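Local coordinates for protein ATP-citrate lyase beta-subunit (Chlorobium limicola, PDB 6HXJ) that probably catalyses, as part of ATP-citrate lyase, the ATP- and CoA-dependent cleavage of citrate to acetyl-CoA and oxaloacetate, at residues A[250-264]-A[278-292]. Residues are numbered along the deposited sequence; the frame is centred on the assembly and turned at random.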
loop_
_atom_site.group_PDB
_atom_site.type_symbol
_atom_site.label_atom_id
_atom_site.label_comp_id
_atom_site.label_asym_id
_atom_site.label_seq_id
_atom_site.Cartn_x
_atom_site.Cartn_y
_atom_site.Cartn_z
ATOM N N SER A 250 27.821 -27.116 -29.873
ATOM C CA SER A 250 28.685 -28.281 -30.072
ATOM C C SER A 250 30.166 -27.913 -30.246
ATOM O O SER A 250 30.504 -27.002 -31.006
ATOM C CB SER A 250 28.181 -29.120 -31.250
ATOM O OG SER A 250 29.042 -30.201 -31.577
ATOM N N VAL A 251 31.037 -28.622 -29.511
ATOM C CA VAL A 251 32.501 -28.511 -29.582
ATOM C C VAL A 251 33.109 -29.922 -29.635
ATOM O O VAL A 251 32.831 -30.757 -28.776
ATOM C CB VAL A 251 33.196 -27.588 -28.554
ATOM C CG1 VAL A 251 32.953 -26.115 -28.856
ATOM C CG2 VAL A 251 32.829 -27.944 -27.119
ATOM N N LYS A 252 33.870 -30.208 -30.706
ATOM C CA LYS A 252 34.477 -31.514 -30.948
ATOM C C LYS A 252 35.971 -31.336 -31.199
ATOM O O LYS A 252 36.386 -30.410 -31.899
ATOM C CB LYS A 252 33.792 -32.218 -32.150
ATOM C CG LYS A 252 32.272 -32.356 -32.030
ATOM C CD LYS A 252 31.756 -33.564 -32.777
ATOM C CE LYS A 252 30.368 -33.952 -32.326
ATOM N NZ LYS A 252 30.035 -35.352 -32.714
ATOM N N PHE A 253 36.786 -32.191 -30.595
ATOM C CA PHE A 253 38.228 -32.128 -30.815
ATOM C C PHE A 253 38.809 -33.533 -30.892
ATOM O O PHE A 253 38.519 -34.370 -30.035
ATOM C CB PHE A 253 38.949 -31.265 -29.753
ATOM C CG PHE A 253 40.458 -31.287 -29.832
ATOM C CD1 PHE A 253 41.140 -30.468 -30.733
ATOM C CD2 PHE A 253 41.201 -32.118 -29.001
ATOM C CE1 PHE A 253 42.537 -30.488 -30.802
ATOM C CE2 PHE A 253 42.593 -32.143 -29.078
ATOM C CZ PHE A 253 43.252 -31.325 -29.975
ATOM N N VAL A 254 39.595 -33.789 -31.946
ATOM C CA VAL A 254 40.288 -35.057 -32.178
ATOM C C VAL A 254 41.750 -34.739 -32.517
ATOM O O VAL A 254 42.018 -33.936 -33.413
ATOM C CB VAL A 254 39.628 -35.948 -33.265
ATOM C CG1 VAL A 254 40.311 -37.311 -33.329
ATOM C CG2 VAL A 254 38.131 -36.121 -33.033
ATOM N N GLU A 255 42.679 -35.371 -31.810
ATOM C CA GLU A 255 44.101 -35.161 -32.042
ATOM C C GLU A 255 44.631 -36.150 -33.076
ATOM O O GLU A 255 44.418 -37.362 -32.949
ATOM C CB GLU A 255 44.887 -35.261 -30.720
ATOM C CG GLU A 255 46.210 -34.500 -30.724
ATOM C CD GLU A 255 46.970 -34.410 -29.409
ATOM O OE1 GLU A 255 46.320 -34.287 -28.342
ATOM O OE2 GLU A 255 48.222 -34.408 -29.452
ATOM N N VAL A 256 45.266 -35.619 -34.122
ATOM C CA VAL A 256 45.876 -36.432 -35.172
ATOM C C VAL A 256 47.383 -36.488 -34.859
ATOM O O VAL A 256 47.991 -35.424 -34.696
ATOM C CB VAL A 256 45.565 -35.904 -36.597
ATOM C CG1 VAL A 256 46.233 -36.759 -37.670
ATOM C CG2 VAL A 256 44.057 -35.863 -36.827
ATOM N N PRO A 257 47.990 -37.703 -34.723
ATOM C CA PRO A 257 49.438 -37.784 -34.425
ATOM C C PRO A 257 50.326 -37.044 -35.442
ATOM O O PRO A 257 50.357 -37.384 -36.623
ATOM C CB PRO A 257 49.707 -39.294 -34.389
ATOM C CG PRO A 257 48.380 -39.914 -34.086
ATOM C CD PRO A 257 47.403 -39.056 -34.832
ATOM N N GLY A 258 50.992 -36.001 -34.962
ATOM C CA GLY A 258 51.822 -35.127 -35.779
ATOM C C GLY A 258 50.982 -34.050 -36.427
ATOM O O GLY A 258 50.089 -33.485 -35.783
ATOM N N GLY A 259 51.268 -33.769 -37.692
ATOM C CA GLY A 259 50.541 -32.781 -38.479
ATOM C C GLY A 259 50.969 -31.352 -38.243
ATOM O O GLY A 259 50.996 -30.883 -37.107
ATOM N N GLU A 260 51.292 -30.654 -39.335
ATOM C CA GLU A 260 51.737 -29.261 -39.325
ATOM C C GLU A 260 50.571 -28.263 -39.417
ATOM O O GLU A 260 50.737 -27.104 -39.034
ATOM C CB GLU A 260 52.756 -29.001 -40.462
ATOM C CG GLU A 260 53.722 -30.141 -40.782
ATOM C CD GLU A 260 54.600 -30.648 -39.649
ATOM O OE1 GLU A 260 54.425 -31.821 -39.246
ATOM O OE2 GLU A 260 55.455 -29.873 -39.160
ATOM N N ILE A 261 49.409 -28.688 -39.950
ATOM C CA ILE A 261 48.285 -27.767 -40.125
ATOM C C ILE A 261 47.141 -28.041 -39.119
ATOM O O ILE A 261 46.459 -29.068 -39.190
ATOM C CB ILE A 261 47.788 -27.711 -41.603
ATOM C CG1 ILE A 261 48.936 -27.414 -42.578
ATOM C CG2 ILE A 261 46.697 -26.669 -41.779
ATOM C CD1 ILE A 261 49.295 -28.563 -43.471
ATOM N N ALA A 262 46.893 -27.065 -38.238
ATOM C CA ALA A 262 45.843 -27.139 -37.220
ATOM C C ALA A 262 44.514 -26.483 -37.624
ATOM O O ALA A 262 44.470 -25.309 -37.986
ATOM C CB ALA A 262 46.351 -26.570 -35.897
ATOM N N LEU A 263 43.444 -27.252 -37.555
ATOM C CA LEU A 263 42.124 -26.755 -37.921
ATOM C C LEU A 263 41.325 -26.280 -36.708
ATOM O O LEU A 263 41.264 -26.986 -35.703
ATOM C CB LEU A 263 41.314 -27.837 -38.687
ATOM C CG LEU A 263 41.984 -28.590 -39.832
ATOM C CD1 LEU A 263 41.146 -29.789 -40.242
ATOM C CD2 LEU A 263 42.277 -27.656 -41.005
ATOM N N LEU A 264 40.698 -25.098 -36.830
ATOM C CA LEU A 264 39.787 -24.481 -35.865
ATOM C C LEU A 264 38.596 -23.995 -36.711
ATOM O O LEU A 264 38.360 -22.800 -36.910
ATOM C CB LEU A 264 40.482 -23.336 -35.078
ATOM C CG LEU A 264 39.637 -22.484 -34.080
ATOM C CD1 LEU A 264 38.856 -23.331 -33.088
ATOM C CD2 LEU A 264 40.493 -21.465 -33.369
ATOM N N VAL A 278 43.368 -30.015 -47.027
ATOM C CA VAL A 278 44.727 -30.170 -46.506
ATOM C C VAL A 278 45.407 -31.423 -47.067
ATOM O O VAL A 278 46.518 -31.332 -47.607
ATOM C CB VAL A 278 44.773 -30.126 -44.959
ATOM C CG1 VAL A 278 46.161 -30.505 -44.434
ATOM C CG2 VAL A 278 44.378 -28.751 -44.438
ATOM N N VAL A 279 44.722 -32.585 -46.952
ATOM C CA VAL A 279 45.211 -33.886 -47.444
ATOM C C VAL A 279 45.485 -33.820 -48.954
ATOM O O VAL A 279 46.574 -34.186 -49.396
ATOM C CB VAL A 279 44.243 -35.045 -47.072
ATOM C CG1 VAL A 279 44.723 -36.376 -47.644
ATOM C CG2 VAL A 279 44.064 -35.151 -45.565
ATOM N N ALA A 280 44.490 -33.318 -49.727
ATOM C CA ALA A 280 44.541 -33.156 -51.182
ATOM C C ALA A 280 45.709 -32.252 -51.615
ATOM O O ALA A 280 46.381 -32.565 -52.605
ATOM C CB ALA A 280 43.212 -32.612 -51.709
ATOM N N ARG A 281 45.980 -31.174 -50.839
ATOM C CA ARG A 281 47.056 -30.226 -51.103
ATOM C C ARG A 281 48.440 -30.726 -50.617
ATOM O O ARG A 281 49.421 -29.975 -50.663
ATOM C CB ARG A 281 46.712 -28.827 -50.559
ATOM C CG ARG A 281 45.541 -28.114 -51.273
ATOM C CD ARG A 281 45.798 -27.714 -52.720
ATOM N NE ARG A 281 45.248 -28.682 -53.677
ATOM C CZ ARG A 281 44.121 -28.509 -54.368
ATOM N NH1 ARG A 281 43.399 -27.406 -54.211
ATOM N NH2 ARG A 281 43.711 -29.437 -55.224
ATOM N N GLY A 282 48.513 -31.994 -50.206
ATOM C CA GLY A 282 49.743 -32.642 -49.765
ATOM C C GLY A 282 50.026 -32.538 -48.285
ATOM O O GLY A 282 50.819 -33.320 -47.756
ATOM N N GLY A 283 49.383 -31.572 -47.627
ATOM C CA GLY A 283 49.539 -31.286 -46.207
ATOM C C GLY A 283 49.168 -32.396 -45.242
ATOM O O GLY A 283 48.693 -33.469 -45.643
ATOM N N THR A 284 49.420 -32.129 -43.953
ATOM C CA THR A 284 49.135 -33.038 -42.844
ATOM C C THR A 284 48.285 -32.303 -41.817
ATOM O O THR A 284 48.610 -31.165 -41.449
ATOM C CB THR A 284 50.442 -33.566 -42.220
ATOM O OG1 THR A 284 51.326 -32.478 -41.937
ATOM C CG2 THR A 284 51.133 -34.602 -43.084
ATOM N N ILE A 285 47.204 -32.947 -41.332
ATOM C CA ILE A 285 46.337 -32.293 -40.334
ATOM C C ILE A 285 46.862 -32.561 -38.921
ATOM O O ILE A 285 47.236 -33.690 -38.588
ATOM C CB ILE A 285 44.798 -32.553 -40.480
ATOM C CG1 ILE A 285 44.404 -34.042 -40.324
ATOM C CG2 ILE A 285 44.263 -31.973 -41.781
ATOM C CD1 ILE A 285 42.932 -34.291 -40.015
ATOM N N ALA A 286 46.957 -31.489 -38.124
ATOM C CA ALA A 286 47.434 -31.550 -36.753
ATOM C C ALA A 286 46.293 -32.060 -35.896
ATOM O O ALA A 286 46.522 -32.836 -34.969
ATOM C CB ALA A 286 47.873 -30.171 -36.294
ATOM N N ASN A 287 45.048 -31.656 -36.242
ATOM C CA ASN A 287 43.859 -32.090 -35.512
ATOM C C ASN A 287 42.608 -31.999 -36.351
ATOM O O ASN A 287 42.629 -31.448 -37.455
ATOM C CB ASN A 287 43.668 -31.209 -34.256
ATOM C CG ASN A 287 43.327 -29.770 -34.578
ATOM O OD1 ASN A 287 44.203 -28.967 -34.920
ATOM N ND2 ASN A 287 42.039 -29.423 -34.530
ATOM N N TYR A 288 41.496 -32.502 -35.785
ATOM C CA TYR A 288 40.143 -32.302 -36.298
ATOM C C TYR A 288 39.387 -31.526 -35.188
ATOM O O TYR A 288 39.331 -31.991 -34.046
ATOM C CB TYR A 288 39.393 -33.602 -36.664
ATOM C CG TYR A 288 37.979 -33.298 -37.137
ATOM C CD1 TYR A 288 37.729 -32.892 -38.457
ATOM C CD2 TYR A 288 36.899 -33.337 -36.252
ATOM C CE1 TYR A 288 36.439 -32.556 -38.885
ATOM C CE2 TYR A 288 35.611 -32.972 -36.665
ATOM C CZ TYR A 288 35.386 -32.593 -37.985
ATOM O OH TYR A 288 34.118 -32.281 -38.414
ATOM N N ALA A 289 38.867 -30.335 -35.513
ATOM C CA ALA A 289 38.133 -29.524 -34.553
ATOM C C ALA A 289 36.922 -28.937 -35.219
ATOM O O ALA A 289 37.018 -28.305 -36.275
ATOM C CB ALA A 289 39.016 -28.417 -33.980
ATOM N N GLU A 290 35.775 -29.147 -34.601
ATOM C CA GLU A 290 34.499 -28.629 -35.061
ATOM C C GLU A 290 33.855 -27.864 -33.900
ATOM O O GLU A 290 33.964 -28.273 -32.751
ATOM C CB GLU A 290 33.624 -29.823 -35.478
ATOM C CG GLU A 290 32.170 -29.512 -35.781
ATOM C CD GLU A 290 31.193 -30.562 -35.288
ATOM O OE1 GLU A 290 30.231 -30.179 -34.582
ATOM O OE2 GLU A 290 31.387 -31.762 -35.594
ATOM N N TYR A 291 33.207 -26.745 -34.209
ATOM C CA TYR A 291 32.370 -25.940 -33.302
ATOM C C TYR A 291 31.112 -25.427 -34.072
ATOM O O TYR A 291 31.234 -24.861 -35.161
ATOM C CB TYR A 291 33.140 -24.843 -32.541
ATOM C CG TYR A 291 33.559 -23.645 -33.370
ATOM C CD1 TYR A 291 32.664 -22.609 -33.641
ATOM C CD2 TYR A 291 34.863 -23.523 -33.848
ATOM C CE1 TYR A 291 33.034 -21.519 -34.433
ATOM C CE2 TYR A 291 35.250 -22.428 -34.624
ATOM C CZ TYR A 291 34.328 -21.432 -34.921
ATOM O OH TYR A 291 34.697 -20.344 -35.677
ATOM N N SER A 292 29.922 -25.744 -33.591
ATOM C CA SER A 292 28.712 -25.386 -34.311
ATOM C C SER A 292 27.551 -25.145 -33.353
ATOM O O SER A 292 27.676 -25.349 -32.148
ATOM C CB SER A 292 28.360 -26.487 -35.320
ATOM O OG SER A 292 28.198 -27.751 -34.698
#
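Glu290 lies alongside Lys252, both side chains pointing the same way from a hydrogen-bonded antiparallel pair. Glu290 OE2 touches the aliphatic Lys252 CD at 3.4 Å, while Lys252 NZ stays 4.8 Å from that oxygen. Glu290 OE1 accepts from two hydroxyls on opposite faces of the carboxylate, Ser250 OG (syn side) and Ser292 OG (anti side), each at 3.2 Å; two oxygens let glutamate serve serines and lysine together. With an alanine here, both hydroxyls would probably lose their shared acceptor and Lys252 the opposite charge beside it. On the other face of the sheet, Asn287 sends its amide across to the parallel strand 261-263. With CG held between backbone N and carbonyl carbon (chi1 67°), Asn287 ND2 gives Leu263 O a bond of 2.8 Å, nearly straight at 164°, and Asn287 OD1 takes a weak one from Leu263 N, pairing as a peptide group would. The apolar Phe253 ring, buried against helix 235-246, crosses this side chain at about a right angle. Strand 287-292, joined to parallel 261-266 by a beta-alpha-beta crossover, fits the flavodoxin-like order of succinyl-CoA synthetase-type domains, with 250-255 added antiparallel at the edge; the nearest Ser292 side-chain atom is about 3 Å from a bound citrate anion.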